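Local coordinates for PPC domain-containing protein (Pyrococcus horikoshii, PDB 2DT4) that is of unknown function but carries the plant- and prokaryote-conserved (PPC) domain and occurs here as an assembly of three subunits, at residues Arg10-Phe14 and Phe29-Ile35; Val88-Val92 and Gly103-Val107. One frame throughout, in Å; residues are numbered along the deposited sequence.

Contact 1. Residues Arg10-Phe14 and Phe29-Ile35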
ATOM      1  N   ARG A  10       6.155   4.433  17.917  1.00  7.43           N
ATOM      2  CA  ARG A  10       4.857   3.895  18.270  1.00  7.76           C
ATOM      3  C   ARG A  10       4.122   3.430  17.022  1.00  7.63           C
ATOM      4  O   ARG A  10       4.283   4.006  15.940  1.00  8.20           O
ATOM      5  CB  ARG A  10       4.044   4.926  19.060  1.00  7.21           C
ATOM      6  CG  ARG A  10       4.652   5.217  20.428  1.00  7.24           C
ATOM      7  CD  ARG A  10       4.104   6.443  21.082  1.00  6.18           C
ATOM      8  NE  ARG A  10       4.545   7.656  20.412  1.00  7.69           N
ATOM      9  CZ  ARG A  10       4.033   8.881  20.566  1.00  7.10           C
ATOM     10  NH1 ARG A  10       4.581   9.893  19.881  1.00  9.15           N
ATOM     11  NH2 ARG A  10       3.009   9.093  21.378  1.00  8.26           N
ATOM     12  N   THR A  11       3.336   2.386  17.207  1.00  7.96           N
ATOM     13  CA  THR A  11       2.597   1.710  16.136  1.00  7.58           C
ATOM     14  C   THR A  11       1.087   1.733  16.457  1.00  6.77           C
ATOM     15  O   THR A  11       0.686   1.490  17.593  1.00  7.61           O
ATOM     16  CB  THR A  11       3.091   0.267  16.039  1.00  7.78           C
ATOM     17  OG1 THR A  11       4.519   0.248  15.855  1.00  8.19           O
ATOM     18  CG2 THR A  11       2.471  -0.430  14.842  1.00  8.73           C
ATOM     19  N   TYR A  12       0.246   2.020  15.456  1.00  7.27           N
ATOM     20  CA  TYR A  12      -1.181   2.156  15.649  1.00  7.54           C
ATOM     21  C   TYR A  12      -2.021   1.531  14.533  1.00  7.95           C
ATOM     22  O   TYR A  12      -1.604   1.473  13.379  1.00  7.74           O
ATOM     23  CB  TYR A  12      -1.583   3.633  15.736  1.00  7.79           C
ATOM     24  CG  TYR A  12      -0.820   4.503  16.739  1.00  7.49           C
ATOM     25  CD1 TYR A  12      -1.371   4.809  17.969  1.00  7.80           C
ATOM     26  CD2 TYR A  12       0.429   5.034  16.432  1.00  8.98           C
ATOM     27  CE1 TYR A  12      -0.709   5.625  18.861  1.00  8.90           C
ATOM     28  CE2 TYR A  12       1.080   5.865  17.308  1.00  9.53           C
ATOM     29  CZ  TYR A  12       0.514   6.144  18.522  1.00  8.97           C
ATOM     30  OH  TYR A  12       1.163   7.008  19.394  1.00 10.91           O
ATOM     31  N   LEU A  13      -3.209   1.073  14.900  1.00  7.99           N
ATOM     32  CA  LEU A  13      -4.193   0.538  13.970  1.00  7.19           C
ATOM     33  C   LEU A  13      -5.543   0.915  14.539  1.00  7.88           C
ATOM     34  O   LEU A  13      -5.824   0.575  15.687  1.00  8.75           O
ATOM     35  CB  LEU A  13      -4.064  -0.988  13.837  1.00  8.29           C
ATOM     36  CG  LEU A  13      -5.062  -1.596  12.839  1.00  7.85           C
ATOM     37  CD1 LEU A  13      -4.870  -1.047  11.426  1.00  7.99           C
ATOM     38  CD2 LEU A  13      -4.946  -3.114  12.871  1.00  9.43           C
ATOM     39  N   PHE A  14      -6.346   1.638  13.762  1.00  7.58           N
ATOM     40  CA  PHE A  14      -7.585   2.204  14.289  1.00  7.63           C
ATOM     41  C   PHE A  14      -8.595   2.477  13.204  1.00  8.54           C
ATOM     42  O   PHE A  14      -8.248   2.628  12.007  1.00  8.27           O
ATOM     43  CB  PHE A  14      -7.319   3.495  15.088  1.00  7.82           C
ATOM     44  CG  PHE A  14      -6.495   4.523  14.362  1.00  8.51           C
ATOM     45  CD1 PHE A  14      -7.063   5.377  13.429  1.00  9.21           C
ATOM     46  CD2 PHE A  14      -5.149   4.607  14.591  1.00  9.81           C
ATOM     47  CE1 PHE A  14      -6.267   6.303  12.732  1.00 10.72           C
ATOM     48  CE2 PHE A  14      -4.365   5.520  13.924  1.00 11.94           C
ATOM     49  CZ  PHE A  14      -4.913   6.359  12.976  1.00 10.67           C
ATOM     50  N   PHE A  29      -4.826  13.512  15.232  1.00  9.02           N
ATOM     51  CA  PHE A  29      -4.307  12.337  15.930  1.00  9.32           C
ATOM     52  C   PHE A  29      -2.791  12.556  16.239  1.00  8.80           C
ATOM     53  O   PHE A  29      -2.347  12.366  17.384  1.00  8.73           O
ATOM     54  CB  PHE A  29      -4.572  11.067  15.125  1.00  9.23           C
ATOM     55  CG  PHE A  29      -3.859   9.862  15.636  1.00 12.36           C
ATOM     56  CD1 PHE A  29      -2.597   9.570  15.149  1.00 14.16           C
ATOM     57  CD2 PHE A  29      -4.428   9.007  16.563  1.00 17.92           C
ATOM     58  CE1 PHE A  29      -1.927   8.457  15.574  1.00 15.75           C
ATOM     59  CE2 PHE A  29      -3.713   7.896  16.998  1.00 17.19           C
ATOM     60  CZ  PHE A  29      -2.447   7.676  16.505  1.00 13.04           C
ATOM     61  N   CYS A  30      -2.006  12.904  15.226  1.00  8.73           N
ATOM     62  CA  CYS A  30      -0.584  13.078  15.410  1.00  9.29           C
ATOM     63  C   CYS A  30      -0.321  14.236  16.376  1.00 10.60           C
ATOM     64  O   CYS A  30       0.564  14.136  17.186  1.00  9.98           O
ATOM     65  CB  CYS A  30       0.154  13.279  14.086  1.00  9.60           C
ATOM     66  SG  CYS A  30       0.130  11.794  13.045  1.00  9.79           S
ATOM     67  N   LYS A  31      -1.104  15.312  16.315  1.00 11.02           N
ATOM     68  CA  LYS A  31      -0.901  16.404  17.277  1.00 11.43           C
ATOM     69  C   LYS A  31      -1.095  15.947  18.700  1.00 12.06           C
ATOM     70  O   LYS A  31      -0.275  16.269  19.585  1.00 13.47           O
ATOM     71  CB  LYS A  31      -1.803  17.587  16.961  1.00 12.03           C
ATOM     72  CG  LYS A  31      -1.398  18.297  15.718  1.00 13.73           C
ATOM     73  CD  LYS A  31      -2.276  19.525  15.497  1.00 18.14           C
ATOM     74  CE  LYS A  31      -1.831  20.223  14.271  1.00 22.61           C
ATOM     75  NZ  LYS A  31      -2.649  21.466  14.007  1.00 26.59           N
ATOM     76  N   LYS A  32      -2.154  15.185  18.923  1.00 12.32           N
ATOM     77  CA  LYS A  32      -2.464  14.664  20.228  1.00 13.06           C
ATOM     78  C   LYS A  32      -1.365  13.745  20.732  1.00 12.06           C
ATOM     79  O   LYS A  32      -0.945  13.837  21.890  1.00 13.11           O
ATOM     80  CB  LYS A  32      -3.793  13.917  20.217  1.00 14.05           C
ATOM     81  CG  LYS A  32      -4.193  13.419  21.597  1.00 17.36           C
ATOM     82  CD  LYS A  32      -4.097  14.485  22.659  1.00 24.90           C
ATOM     83  CE  LYS A  32      -4.633  13.983  23.991  1.00 27.42           C
ATOM     84  NZ  LYS A  32      -4.015  12.675  24.402  1.00 31.52           N
ATOM     85  N   GLU A  33      -0.883  12.862  19.869  1.00 10.55           N
ATOM     86  CA  GLU A  33       0.118  11.874  20.271  1.00 11.16           C
ATOM     87  C   GLU A  33       1.539  12.420  20.292  1.00 10.86           C
ATOM     88  O   GLU A  33       2.467  11.722  20.711  1.00 10.92           O
ATOM     89  CB  GLU A  33       0.075  10.681  19.311  1.00 11.37           C
ATOM     90  CG  GLU A  33      -1.212   9.892  19.363  1.00 13.65           C
ATOM     91  CD  GLU A  33      -1.368   9.161  20.675  1.00 17.38           C
ATOM     92  OE1 GLU A  33      -2.359   9.449  21.372  1.00 23.14           O
ATOM     93  OE2 GLU A  33      -0.493   8.360  21.063  1.00 14.58           O
ATOM     94  N   GLY A  34       1.742  13.626  19.801  1.00  9.85           N
ATOM     95  CA  GLY A  34       3.090  14.141  19.645  1.00 10.37           C
ATOM     96  C   GLY A  34       3.901  13.390  18.591  1.00 10.37           C
ATOM     97  O   GLY A  34       5.107  13.145  18.760  1.00 11.31           O
ATOM     98  N   ILE A  35       3.238  13.002  17.497  1.00  9.96           N
ATOM     99  CA  ILE A  35       3.914  12.369  16.383  1.00  9.69           C
ATOM    100  C   ILE A  35       4.298  13.411  15.352  1.00  9.70           C
ATOM    101  O   ILE A  35       3.462  14.231  14.941  1.00 10.26           O
ATOM    102  CB  ILE A  35       3.002  11.292  15.725  1.00  9.60           C
ATOM    103  CG1 ILE A  35       2.722  10.134  16.692  1.00 10.11           C
ATOM    104  CG2 ILE A  35       3.593  10.745  14.390  1.00 11.57           C
ATOM    105  CD1 ILE A  35       1.523   9.240  16.301  1.00 11.03           C
TER
HETATM  106  O   HOH W   1       1.304   7.926  23.449  1.00 23.64           O
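Arg10 reaches end-on for the carbonyl of Glu33 and grips that one oxygen with two nitrogens, NH1 at 2.9 Å and NH2 at 2.8 Å from Glu33 O. The acceptor closes the helix 22-33, which ends in a Schellman motif: Gly34 takes a positive phi, and Ile35 N bonds back to Cys30 O. A cation at a helix C terminus should be electrostatically welcome there. NH2 meets the oxygen in its carbonyl plane, on a lone pair, whereas NH1 sits above that plane. The same NH2 forms a salt bridge with Glu33 OE2, 3.6 Å away, and a water joins the two atoms as well. Arg10 NE forms a further salt bridge with OE2 of Glu120 on strand 114-123.

Tyr12 uses its hydroxyl as donor to the anti side of the same carboxylate oxygen, OH to OE2 of Glu33 being 2.7 Å. The bend of Glu33 at chi2 (-68°) folds its carboxylate back to this meeting point.

Next to these polar groups Tyr12, Phe14 and Phe29 form an aromatic cluster. Phe29 drives its edge into the face of Tyr12 in a T-shaped pair, the planes 88° apart, while Ile35 CD1 touches Tyr12 CE2 at 3.5 Å. One face of the Phe29 ring carries Glu33 CG; over the opposite face, displaced toward the rim, lies Phe14 CE2, 3.9 Å from Phe29 CZ.

Contact 2. Residues Val88-Val92 and Gly103-Val107; sequences VHAHV and GGHLV
Val92 and Gly104 face each other as an antiparallel hydrogen-bonded pair, and the backbones are closely packed here. Val92 N donates to Gly104 O at 2.9 Å, and Gly104 N returns the bond to Val92 O at 3.1 Å. With no side chain between the backbones, Gly103 CA comes to 3.2 Å from Val92 O. A third bond runs from Leu106 N to Ala90 O (2.8 Å). On the buried flank both methyls of Val92 lie against Leu106, CG2 to CD1 and CG1 to CD2.

The Val92-Gly104 pair belongs to the beta hairpin of strands 85-95 and 101-104; the Leu106 bond joins strand 85-95 to the start of strand 106-111. At His105 the chain turns a corner, and strand 106-111 departs into the three-stranded sheet with 49-55 and 60-65. His91 and His105 make the non-hydrogen-bonded pair; their side chains diverge, and the CA of His105 sits over the centre of the His91 ring, a CH-pi contact 3.8 Å from its centroid.

Toward Ala90 N the strands part: a water bridges them, accepting from Ala90 N at 2.9 Å and donating to Leu106 O at 2.8 Å, beside the direct Leu106 N bond. The His89 and His105 rings, both only partly exposed, approach obliquely with planes 50° apart. Chi1 of -173° swings the His89 ring away from its own backbone N and brings its end closer to His105, whose ring stacks on Tyr61. Glu115 and Glu71 of the third subunit pack on His89 and His91 respectively, and His89 NE2 hydrogen-bonds to O3 of a bound glycerol.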
ATOM      1  N   VAL A  88       0.147  15.862   6.773  1.00  9.79           N
ATOM      2  CA  VAL A  88      -0.232  14.576   6.195  1.00 10.27           C
ATOM      3  C   VAL A  88      -0.254  14.678   4.670  1.00 11.07           C
ATOM      4  O   VAL A  88      -0.905  15.557   4.100  1.00 13.30           O
ATOM      5  CB  VAL A  88      -1.594  14.108   6.723  1.00 10.48           C
ATOM      6  CG1 VAL A  88      -1.825  12.642   6.331  1.00 12.24           C
ATOM      7  CG2 VAL A  88      -1.670  14.282   8.235  1.00 11.58           C
ATOM      8  N   HIS A  89       0.495  13.791   4.012  1.00 10.46           N
ATOM      9  CA  HIS A  89       0.533  13.727   2.551  1.00 10.27           C
ATOM     10  C   HIS A  89       0.198  12.314   2.165  1.00 10.35           C
ATOM     11  O   HIS A  89       0.897  11.387   2.556  1.00 11.11           O
ATOM     12  CB  HIS A  89       1.886  14.138   2.000  1.00 11.08           C
ATOM     13  CG  HIS A  89       1.925  14.245   0.512  1.00 15.29           C
ATOM     14  ND1 HIS A  89       0.872  14.767  -0.215  1.00 20.25           N
ATOM     15  CD2 HIS A  89       2.862  13.867  -0.394  1.00 17.05           C
ATOM     16  CE1 HIS A  89       1.176  14.730  -1.504  1.00 20.15           C
ATOM     17  NE2 HIS A  89       2.379  14.202  -1.635  1.00 19.15           N
ATOM     18  N   ALA A  90      -0.883  12.140   1.415  1.00  9.66           N
ATOM     19  CA  ALA A  90      -1.284  10.805   0.982  1.00  8.74           C
ATOM     20  C   ALA A  90      -1.881  10.774  -0.406  1.00  8.47           C
ATOM     21  O   ALA A  90      -2.422  11.758  -0.886  1.00  9.67           O
ATOM     22  CB  ALA A  90      -2.269  10.204   1.955  1.00  9.48           C
ATOM     23  N   HIS A  91      -1.804   9.614  -1.040  1.00  7.53           N
ATOM     24  CA  HIS A  91      -2.425   9.356  -2.346  1.00  7.43           C
ATOM     25  C   HIS A  91      -3.416   8.232  -2.158  1.00  7.26           C
ATOM     26  O   HIS A  91      -3.248   7.381  -1.289  1.00  7.78           O
ATOM     27  CB  HIS A  91      -1.407   8.935  -3.410  1.00  7.71           C
ATOM     28  CG  HIS A  91      -0.570  10.068  -3.918  1.00 10.29           C
ATOM     29  ND1 HIS A  91      -0.401  10.315  -5.261  1.00 18.72           N
ATOM     30  CD2 HIS A  91       0.090  11.055  -3.271  1.00 13.27           C
ATOM     31  CE1 HIS A  91       0.390  11.362  -5.420  1.00 14.71           C
ATOM     32  NE2 HIS A  91       0.706  11.830  -4.228  1.00 14.24           N
ATOM     33  N   VAL A  92      -4.484   8.295  -2.956  1.00  8.23           N
ATOM     34  CA  VAL A  92      -5.554   7.277  -2.813  1.00  7.86           C
ATOM     35  C   VAL A  92      -5.959   6.715  -4.157  1.00  7.68           C
ATOM     36  O   VAL A  92      -5.902   7.393  -5.180  1.00  7.86           O
ATOM     37  CB  VAL A  92      -6.809   7.884  -2.129  1.00  8.03           C
ATOM     38  CG1 VAL A  92      -6.555   8.169  -0.673  1.00  9.48           C
ATOM     39  CG2 VAL A  92      -7.305   9.105  -2.886  1.00  8.35           C
ATOM     40  N   GLY A 103      -8.105   8.019  -8.962  1.00  8.81           N
ATOM     41  CA  GLY A 103      -7.171   8.316  -7.915  1.00  8.76           C
ATOM     42  C   GLY A 103      -6.204   9.423  -8.207  1.00  8.69           C
ATOM     43  O   GLY A 103      -6.106   9.951  -9.335  1.00  8.75           O
ATOM     44  N   GLY A 104      -5.396   9.707  -7.188  1.00  7.98           N
ATOM     45  CA  GLY A 104      -4.403  10.746  -7.276  1.00  8.85           C
ATOM     46  C   GLY A 104      -3.990  11.141  -5.872  1.00  8.21           C
ATOM     47  O   GLY A 104      -4.197  10.381  -4.921  1.00  8.85           O
ATOM     48  N   HIS A 105      -3.464  12.352  -5.716  1.00  8.84           N
ATOM     49  CA  HIS A 105      -3.191  12.911  -4.404  1.00  9.14           C
ATOM     50  C   HIS A 105      -4.513  13.121  -3.676  1.00  8.93           C
ATOM     51  O   HIS A 105      -5.468  13.605  -4.276  1.00  9.98           O
ATOM     52  CB  HIS A 105      -2.467  14.242  -4.605  1.00  9.77           C
ATOM     53  CG  HIS A 105      -2.465  15.129  -3.404  1.00 12.12           C
ATOM     54  ND1 HIS A 105      -2.911  16.432  -3.434  1.00 18.52           N
ATOM     55  CD2 HIS A 105      -2.044  14.900  -2.139  1.00 15.39           C
ATOM     56  CE1 HIS A 105      -2.756  16.963  -2.235  1.00 16.82           C
ATOM     57  NE2 HIS A 105      -2.227  16.057  -1.435  1.00 19.97           N
ATOM     58  N   LEU A 106      -4.596  12.807  -2.379  1.00  8.47           N
ATOM     59  CA  LEU A 106      -5.819  13.045  -1.634  1.00  8.58           C
ATOM     60  C   LEU A 106      -5.839  14.491  -1.158  1.00  8.62           C
ATOM     61  O   LEU A 106      -4.988  14.907  -0.397  1.00  9.84           O
ATOM     62  CB  LEU A 106      -5.940  12.122  -0.423  1.00  9.59           C
ATOM     63  CG  LEU A 106      -7.231  12.293   0.369  1.00 10.91           C
ATOM     64  CD1 LEU A 106      -8.478  11.971  -0.452  1.00 11.50           C
ATOM     65  CD2 LEU A 106      -7.163  11.442   1.626  1.00 11.99           C
ATOM     66  N   VAL A 107      -6.813  15.244  -1.646  1.00  9.53           N
ATOM     67  CA  VAL A 107      -7.014  16.637  -1.261  1.00 10.42           C
ATOM     68  C   VAL A 107      -7.899  16.709  -0.021  1.00 10.91           C
ATOM     69  O   VAL A 107      -7.560  17.412   0.935  1.00 13.21           O
ATOM     70  CB  VAL A 107      -7.622  17.458  -2.423  1.00 10.30           C
ATOM     71  CG1 VAL A 107      -7.961  18.895  -1.944  1.00 11.70           C
ATOM     72  CG2 VAL A 107      -6.640  17.476  -3.567  1.00 12.03           C
TER
HETATM   73  O   HOH W   2      -2.703  14.320   1.095  1.00 13.68           O

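In the fold
Contacts 1 and 2 follow one another along the chain and do not touch: their centres lie 19 Å apart and their nearest atoms about 6 Å. Both reach the same mixed sheet, and the helix 22-33 spans between them. Its C-terminal end forms half of contact 1, while Leu23 near its start packs on Val88 and Leu106 of contact 2. Each contact also meets a different partner in the assembly, the second subunit at 10-14 and the third at 88-92 and 103-107. Glycerol, probably from the crystallisation liquor, lies about 3 Å from the side chain of His89; such molecules often settle in surface pockets, but its presence does not identify a natural ligand.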